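ALKF (Bacillus cereus, PDB 3ZBO) is of uncertain function but is related to the HEAT-like repeat DNA glycosylases and has affinity for branched DNA structures, probably including Holliday junctions. Local coordinates at residues Ile155-Glu160 with Leu191-Ala195; Trp135-Trp140 with Ala176-Phe180. One frame throughout, in Å; residues are numbered along the deposited sequence.

Contact 1: Ile155-Glu160 with Leu191-Ala195; sequences ISDMLE and LHEKA
Ser156 and Leu159, one helical turn apart, face Leu191 and Ala195 across the contact, with CA-CA separations of 7.2 Å for Ser156-Leu191 and 6.9 Å for Leu159-Ala195, and this even spacing sets one turn of helix 152-165 against the first turn of helix 192-202. Leu191 is the N-cap residue of the second helix, its carbonyl O accepting the bond from Ala195 N. Its CD1 branch reaches across to helix 152-165, lying 3.7 Å from Ile155 CG2 and 3.5 Å from the backbone N of Ser156. From the other side, Leu159 aims its CD1 into the angle between Leu191 and Lys194 and touches Leu191 CB at 4.1 Å, while its second methyl, CD2, approaches Ala195 CB. The Lys194 chain runs past Leu159 in the opposite sense, its CD 4.0 Å from Leu159 CD1. Its first three torsions are all extended and carry the chain past Ser156, where CE comes 3.5 Å from Ser156 OG; a bend at the fourth (chi4 87°) then turns NZ aside to Glu160. The resulting salt bridge, Lys194 NZ to Glu160 OE2, measures 2.6 Å and uses the anti lone pair of the carboxylate oxygen, with the two side chains crossing at about a right angle. Behind this layer, helix 171-187 supplies the backing: Val184 touches Ile155, Leu181 touches Leu159 and Ala185 touches Ala195. This packing of successive helices is consistent with a HEAT-like helical repeat fold, as in the related glycosylases. Its chemistry is graded, buried aliphatic groups on the side of helix 171-187 giving way to a partly exposed ion pair. Lys194 spans the two, which implies that its ammonium gains an ionic partner while its inner methylenes pack on Leu159 and CD and CE also pass the Ser156 hydroxyl.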
ATOM      1  N   ILE A 155       3.101  18.555   0.706  1.00 15.06           N
ATOM      2  CA  ILE A 155       4.079  17.483   0.318  1.00 13.93           C
ATOM      3  C   ILE A 155       5.486  17.837   0.735  1.00 13.52           C
ATOM      4  O   ILE A 155       6.256  17.008   1.197  1.00 13.89           O
ATOM      5  CB  ILE A 155       3.983  17.236  -1.217  1.00 13.16           C
ATOM      6  CG1 ILE A 155       2.598  16.803  -1.647  1.00 13.81           C
ATOM      7  CG2 ILE A 155       5.073  16.181  -1.665  1.00 16.10           C
ATOM      8  CD1 ILE A 155       2.010  15.545  -0.968  1.00 17.61           C
ATOM      9  N   SER A 156       5.891  19.134   0.616  1.00 14.62           N
ATOM     10  CA  SER A 156       7.199  19.503   1.056  1.00 16.03           C
ATOM     11  C   SER A 156       7.416  19.260   2.552  1.00 15.81           C
ATOM     12  O   SER A 156       8.484  18.765   2.966  1.00 16.74           O
ATOM     13  CB  SER A 156       7.366  21.000   0.662  1.00 18.76           C
ATOM     14  OG  SER A 156       8.642  21.454   1.042  1.00 22.50           O
ATOM     15  N   ASP A 157       6.395  19.602   3.348  1.00 15.84           N
ATOM     16  CA  ASP A 157       6.503  19.414   4.794  1.00 16.87           C
ATOM     17  C   ASP A 157       6.578  17.892   5.114  1.00 16.07           C
ATOM     18  O   ASP A 157       7.320  17.480   6.037  1.00 15.84           O
ATOM     19  CB  ASP A 157       5.287  20.034   5.486  1.00 18.32           C
ATOM     20  CG  ASP A 157       5.312  21.541   5.533  1.00 24.99           C
ATOM     21  OD1 ASP A 157       6.345  22.129   5.282  1.00 28.01           O
ATOM     22  OD2 ASP A 157       4.229  22.066   5.918  1.00 29.80           O
ATOM     23  N   MET A 158       5.843  17.086   4.347  1.00 15.73           N
ATOM     24  CA  MET A 158       5.944  15.640   4.470  1.00 14.29           C
ATOM     25  C   MET A 158       7.337  15.130   4.119  1.00 12.58           C
ATOM     26  O   MET A 158       7.865  14.219   4.840  1.00 13.56           O
ATOM     27  CB  MET A 158       4.878  14.964   3.598  1.00 14.07           C
ATOM     28  CG  MET A 158       3.469  15.188   4.164  1.00 12.40           C
ATOM     29  SD  MET A 158       2.218  14.661   3.054  1.00 15.59           S
ATOM     30  CE  MET A 158       2.311  12.873   3.254  1.00 14.68           C
ATOM     31  N   LEU A 159       7.981  15.681   3.091  1.00 12.61           N
ATOM     32  CA  LEU A 159       9.355  15.238   2.794  1.00 12.22           C
ATOM     33  C   LEU A 159      10.292  15.542   3.971  1.00 13.17           C
ATOM     34  O   LEU A 159      11.200  14.768   4.292  1.00 15.29           O
ATOM     35  CB  LEU A 159       9.914  15.976   1.560  1.00 12.02           C
ATOM     36  CG  LEU A 159       9.300  15.528   0.245  1.00 13.53           C
ATOM     37  CD1 LEU A 159       9.737  16.480  -0.914  1.00 15.57           C
ATOM     38  CD2 LEU A 159       9.745  14.116  -0.093  1.00 14.60           C
ATOM     39  N   GLU A 160      10.094  16.774   4.562  1.00 15.20           N
ATOM     40  CA  GLU A 160      10.930  17.126   5.714  1.00 16.45           C
ATOM     41  C   GLU A 160      10.699  16.224   6.918  1.00 15.48           C
ATOM     42  O   GLU A 160      11.670  15.843   7.581  1.00 17.74           O
ATOM     43  CB  GLU A 160      10.649  18.567   6.119  1.00 18.03           C
ATOM     44  CG  GLU A 160      11.197  19.592   5.180  1.00 21.36           C
ATOM     45  CD  GLU A 160      12.694  19.578   5.053  1.00 27.75           C
ATOM     46  OE1 GLU A 160      13.408  19.370   6.064  1.00 33.78           O
ATOM     47  OE2 GLU A 160      13.234  19.791   3.951  1.00 35.13           O
ATOM     48  N   LEU A 191       8.286  18.930  -6.763  1.00 14.49           N
ATOM     49  CA  LEU A 191       9.291  18.768  -5.759  1.00 15.67           C
ATOM     50  C   LEU A 191      10.276  17.648  -6.135  1.00 15.40           C
ATOM     51  O   LEU A 191      10.938  17.074  -5.253  1.00 15.73           O
ATOM     52  CB  LEU A 191       8.612  18.390  -4.405  1.00 15.04           C
ATOM     53  CG  LEU A 191       7.818  19.575  -3.851  1.00 14.88           C
ATOM     54  CD1 LEU A 191       7.028  19.149  -2.655  1.00 17.42           C
ATOM     55  CD2 LEU A 191       8.695  20.733  -3.521  1.00 19.52           C
ATOM     56  N   HIS A 192      10.471  17.491  -7.469  1.00 14.72           N
ATOM     57  CA  HIS A 192      11.518  16.512  -7.900  1.00 15.49           C
ATOM     58  C   HIS A 192      12.875  16.789  -7.278  1.00 14.82           C
ATOM     59  O   HIS A 192      13.511  15.872  -6.676  1.00 16.31           O
ATOM     60  CB  HIS A 192      11.655  16.532  -9.438  1.00 14.64           C
ATOM     61  CG  HIS A 192      12.802  15.702  -9.860  1.00 14.59           C
ATOM     62  ND1 HIS A 192      13.976  16.140 -10.455  1.00 24.35           N
ATOM     63  CD2 HIS A 192      12.952  14.388  -9.648  1.00 11.92           C
ATOM     64  CE1 HIS A 192      14.783  15.086 -10.666  1.00 15.50           C
ATOM     65  NE2 HIS A 192      14.156  14.018 -10.193  1.00 20.28           N
ATOM     66  N   GLU A 193      13.359  18.040  -7.361  1.00 16.71           N
ATOM     67  CA  GLU A 193      14.717  18.297  -6.884  1.00 16.87           C
ATOM     68  C   GLU A 193      14.832  18.147  -5.387  1.00 15.76           C
ATOM     69  O   GLU A 193      15.820  17.585  -4.926  1.00 18.04           O
ATOM     70  CB  GLU A 193      15.176  19.695  -7.345  1.00 18.90           C
ATOM     71  CG  GLU A 193      15.088  19.821  -8.888  1.00 22.73           C
ATOM     72  CD  GLU A 193      13.571  19.995  -9.462  1.00 33.24           C
ATOM     73  OE1 GLU A 193      12.493  20.362  -8.719  1.00 25.92           O
ATOM     74  OE2 GLU A 193      13.475  19.710 -10.729  1.00 38.21           O
ATOM     75  N   LYS A 194      13.813  18.590  -4.620  1.00 15.64           N
ATOM     76  CA  LYS A 194      13.914  18.484  -3.152  1.00 15.95           C
ATOM     77  C   LYS A 194      13.904  17.010  -2.740  1.00 15.68           C
ATOM     78  O   LYS A 194      14.573  16.662  -1.797  1.00 17.77           O
ATOM     79  CB  LYS A 194      12.733  19.202  -2.499  1.00 15.17           C
ATOM     80  CG  LYS A 194      12.732  19.143  -1.004  1.00 19.10           C
ATOM     81  CD  LYS A 194      11.551  19.949  -0.359  1.00 20.52           C
ATOM     82  CE  LYS A 194      11.734  19.871   1.134  1.00 24.35           C
ATOM     83  NZ  LYS A 194      12.634  20.949   1.650  1.00 33.06           N
ATOM     84  N   ALA A 195      13.075  16.201  -3.431  1.00 16.04           N
ATOM     85  CA  ALA A 195      12.995  14.771  -3.046  1.00 14.03           C
ATOM     86  C   ALA A 195      14.333  14.059  -3.286  1.00 14.57           C
ATOM     87  O   ALA A 195      14.764  13.191  -2.518  1.00 14.67           O
ATOM     88  CB  ALA A 195      11.823  14.053  -3.787  1.00 14.96           C
TER

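Contact 2: Trp135-Trp140 with Ala176-Phe180; sequences WSCYCW and AMNNF
Trp135 and Phe180 meet edge-to-face between two helix turns whose axes approach to 8.3 Å and run nearly parallel, at 25°. Followed outward, Trp135 starts with CB against Ala176 CB at 3.5 Å. CG, CD1 and CD2 come next, all beneath Met177 CG, which sits over the five-membered ring as a CH-pi contact, 3.5 Å from its centroid and 5° off the normal. NE1 and CE2 meet both CG and CE of Met177, CZ2 meets chiefly CE, and Met177 SD lies farther above the same face in a Met-aromatic contact. On the six-membered ring, CE3 and CZ3 turn to the face of Phe180: CZ3 is 3.6 Å from Phe180 CD2, and the planes stand at 72° with centroids 5.0 Å apart. Phe180 reaches there with CG anti to the backbone N, and its edge meets Tyr138 CB. Direct pairing of helices 128-144 and 171-187, with helix 152-165 between them in the chain, is consistent with the superhelical stacking of a HEAT-like repeat protein; Met158 and Val162 of helix 152-165 also touch Trp135. One turn along, Cys139 SG packs against the backbone, 3.3 Å from Phe180 N, and against the amide carbon of Asn179. The Asn179 ND2 lies 3.4 Å from Trp140 CH2, while Trp140 NE1 bonds to Asp102 O. A water bridges the two helices, donating to Ser136 OG, itself also bonded to Ser132 O, and accepting from Asn179 ND2.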
ATOM      1  N   TRP A 135       1.275   6.529   4.699  1.00 10.71           N
ATOM      2  CA  TRP A 135       2.386   6.891   3.720  1.00 11.07           C
ATOM      3  C   TRP A 135       2.159   6.144   2.447  1.00 10.74           C
ATOM      4  O   TRP A 135       2.328   6.745   1.361  1.00 11.55           O
ATOM      5  CB  TRP A 135       3.728   6.554   4.339  1.00 10.96           C
ATOM      6  CG  TRP A 135       4.080   7.503   5.487  1.00  9.80           C
ATOM      7  CD1 TRP A 135       4.115   7.252   6.824  1.00 11.61           C
ATOM      8  CD2 TRP A 135       4.557   8.871   5.323  1.00 10.55           C
ATOM      9  NE1 TRP A 135       4.506   8.390   7.518  1.00 12.50           N
ATOM     10  CE2 TRP A 135       4.805   9.378   6.611  1.00 12.44           C
ATOM     11  CE3 TRP A 135       4.802   9.693   4.193  1.00 11.57           C
ATOM     12  CZ2 TRP A 135       5.290  10.682   6.848  1.00 13.42           C
ATOM     13  CZ3 TRP A 135       5.273  10.972   4.388  1.00 12.38           C
ATOM     14  CH2 TRP A 135       5.528  11.496   5.703  1.00 14.51           C
ATOM     15  N   SER A 136       1.773   4.845   2.535  1.00 10.49           N
ATOM     16  CA  SER A 136       1.552   4.070   1.302  1.00 11.27           C
ATOM     17  C   SER A 136       0.416   4.707   0.453  1.00 11.28           C
ATOM     18  O   SER A 136       0.572   4.793  -0.754  1.00 11.39           O
ATOM     19  CB  SER A 136       1.192   2.619   1.609  1.00 11.07           C
ATOM     20  OG  SER A 136       2.319   1.947   2.282  1.00 11.73           O
ATOM     21  N   CYS A 137      -0.656   5.096   1.122  1.00 10.70           N
ATOM     22  CA  CYS A 137      -1.777   5.690   0.363  1.00 11.89           C
ATOM     23  C   CYS A 137      -1.284   6.896  -0.370  1.00 11.07           C
ATOM     24  O   CYS A 137      -1.697   7.033  -1.558  1.00 12.09           O
ATOM     25  CB  CYS A 137      -2.803   6.055   1.408  1.00 11.72           C
ATOM     26  SG  CYS A 137      -4.298   6.794   0.620  1.00 14.01           S
ATOM     27  N   TYR A 138      -0.448   7.736   0.231  1.00 11.17           N
ATOM     28  CA  TYR A 138       0.065   8.877  -0.541  1.00 12.05           C
ATOM     29  C   TYR A 138       0.832   8.422  -1.778  1.00 12.67           C
ATOM     30  O   TYR A 138       0.771   9.071  -2.834  1.00 13.07           O
ATOM     31  CB  TYR A 138       0.916   9.868   0.251  1.00 11.56           C
ATOM     32  CG  TYR A 138       0.063  10.911   0.913  1.00 12.40           C
ATOM     33  CD1 TYR A 138      -0.496  10.692   2.182  1.00 13.27           C
ATOM     34  CD2 TYR A 138      -0.249  12.087   0.209  1.00 13.47           C
ATOM     35  CE1 TYR A 138      -1.312  11.687   2.737  1.00 13.40           C
ATOM     36  CE2 TYR A 138      -1.050  13.094   0.832  1.00 12.54           C
ATOM     37  CZ  TYR A 138      -1.554  12.853   2.032  1.00 13.97           C
ATOM     38  OH  TYR A 138      -2.340  13.855   2.571  1.00 17.10           O
ATOM     39  N   CYS A 139       1.646   7.382  -1.648  1.00 11.42           N
ATOM     40  CA  CYS A 139       2.371   6.907  -2.855  1.00 11.07           C
ATOM     41  C   CYS A 139       1.374   6.509  -3.932  1.00 11.97           C
ATOM     42  O   CYS A 139       1.620   6.840  -5.113  1.00 12.90           O
ATOM     43  CB  CYS A 139       3.222   5.691  -2.527  1.00 11.54           C
ATOM     44  SG  CYS A 139       4.497   5.988  -1.325  1.00 14.20           S
ATOM     45  N   TRP A 140       0.253   5.827  -3.599  1.00 12.05           N
ATOM     46  CA  TRP A 140      -0.688   5.398  -4.614  1.00 12.59           C
ATOM     47  C   TRP A 140      -1.423   6.593  -5.157  1.00 13.64           C
ATOM     48  O   TRP A 140      -1.700   6.614  -6.386  1.00 13.64           O
ATOM     49  CB  TRP A 140      -1.710   4.373  -4.035  1.00 11.89           C
ATOM     50  CG  TRP A 140      -0.994   3.272  -3.259  1.00 11.32           C
ATOM     51  CD1 TRP A 140      -1.507   2.726  -2.093  1.00 12.73           C
ATOM     52  CD2 TRP A 140       0.283   2.620  -3.478  1.00 12.34           C
ATOM     53  NE1 TRP A 140      -0.649   1.756  -1.585  1.00 12.68           N
ATOM     54  CE2 TRP A 140       0.480   1.728  -2.354  1.00 11.85           C
ATOM     55  CE3 TRP A 140       1.360   2.776  -4.431  1.00 14.78           C
ATOM     56  CZ2 TRP A 140       1.591   0.892  -2.250  1.00 12.95           C
ATOM     57  CZ3 TRP A 140       2.447   1.996  -4.313  1.00 14.04           C
ATOM     58  CH2 TRP A 140       2.605   1.056  -3.201  1.00 12.52           C
ATOM     59  N   ALA A 176       7.394   2.451   4.044  1.00 11.13           N
ATOM     60  CA  ALA A 176       6.444   3.282   3.334  1.00 10.01           C
ATOM     61  C   ALA A 176       6.917   4.711   3.173  1.00 10.97           C
ATOM     62  O   ALA A 176       6.652   5.337   2.097  1.00 11.55           O
ATOM     63  CB  ALA A 176       5.055   3.290   4.125  1.00 10.37           C
ATOM     64  N   MET A 177       7.611   5.253   4.164  1.00 12.10           N
ATOM     65  CA  MET A 177       8.153   6.651   3.996  1.00 11.37           C
ATOM     66  C   MET A 177       9.222   6.615   2.865  1.00 10.83           C
ATOM     67  O   MET A 177       9.360   7.611   2.145  1.00 11.97           O
ATOM     68  CB  MET A 177       8.826   7.027   5.333  1.00 12.19           C
ATOM     69  CG  MET A 177       7.817   7.400   6.352  1.00 10.73           C
ATOM     70  SD  MET A 177       8.882   7.747   7.853  1.00 19.98           S
ATOM     71  CE  MET A 177       7.836   8.923   8.722  1.00 21.22           C
ATOM     72  N   ASN A 178      10.014   5.512   2.785  1.00 11.09           N
ATOM     73  CA  ASN A 178      10.985   5.443   1.686  1.00 11.45           C
ATOM     74  C   ASN A 178      10.311   5.425   0.305  1.00 12.26           C
ATOM     75  O   ASN A 178      10.826   6.099  -0.631  1.00 11.81           O
ATOM     76  CB  ASN A 178      11.891   4.191   1.903  1.00 10.99           C
ATOM     77  CG  ASN A 178      13.103   4.182   0.982  1.00 12.50           C
ATOM     78  OD1 ASN A 178      13.107   3.423  -0.027  1.00 20.31           O
ATOM     79  ND2 ASN A 178      14.069   4.938   1.361  1.00 14.18           N
ATOM     80  N   ASN A 179       9.218   4.660   0.251  1.00  9.77           N
ATOM     81  CA  ASN A 179       8.408   4.608  -0.981  1.00 10.96           C
ATOM     82  C   ASN A 179       7.923   6.063  -1.255  1.00 11.04           C
ATOM     83  O   ASN A 179       7.963   6.503  -2.452  1.00 11.31           O
ATOM     84  CB  ASN A 179       7.275   3.549  -0.770  1.00 10.56           C
ATOM     85  CG  ASN A 179       6.468   3.298  -2.007  1.00 14.44           C
ATOM     86  OD1 ASN A 179       6.903   3.662  -3.098  1.00 19.28           O
ATOM     87  ND2 ASN A 179       5.350   2.555  -1.862  1.00 14.10           N
ATOM     88  N   PHE A 180       7.506   6.788  -0.239  1.00 11.55           N
ATOM     89  CA  PHE A 180       7.038   8.150  -0.488  1.00 12.87           C
ATOM     90  C   PHE A 180       8.193   8.999  -1.097  1.00 13.21           C
ATOM     91  O   PHE A 180       7.922   9.780  -2.019  1.00 12.51           O
ATOM     92  CB  PHE A 180       6.467   8.697   0.857  1.00 11.72           C
ATOM     93  CG  PHE A 180       5.981  10.134   0.765  1.00 11.27           C
ATOM     94  CD1 PHE A 180       4.676  10.386   0.347  1.00 12.63           C
ATOM     95  CD2 PHE A 180       6.830  11.146   1.124  1.00 12.37           C
ATOM     96  CE1 PHE A 180       4.192  11.707   0.295  1.00 12.98           C
ATOM     97  CE2 PHE A 180       6.369  12.477   1.077  1.00 11.56           C
ATOM     98  CZ  PHE A 180       5.026  12.780   0.648  1.00 12.10           C
TER
HETATM   99  O   HOH W   1       4.734   1.587   0.761  1.00 14.61           O

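How the contacts relate
Along the chain the segments come in the order 135-140, 155-160, 176-180, 191-195, so the two contacts cross instead of nesting. Contact 2 closes first, when 176-180 returns to 135-140 over a 35-residue excursion that contains helix 152-165; contact 1 closes when 191-195 returns to 155-160 over 30 residues that contain helix 171-187. Each loop therefore encloses one segment of the other, and four successive helices, 128-144 to 192-202, are joined alternately. The centres of the two contacts lie about 13 Å apart, yet segment 155-160 touches contact 2 directly, by Met158 (CB 3.7 Å from Phe180 CZ, CE 3.7 Å from Tyr138 CD1) and by Leu159.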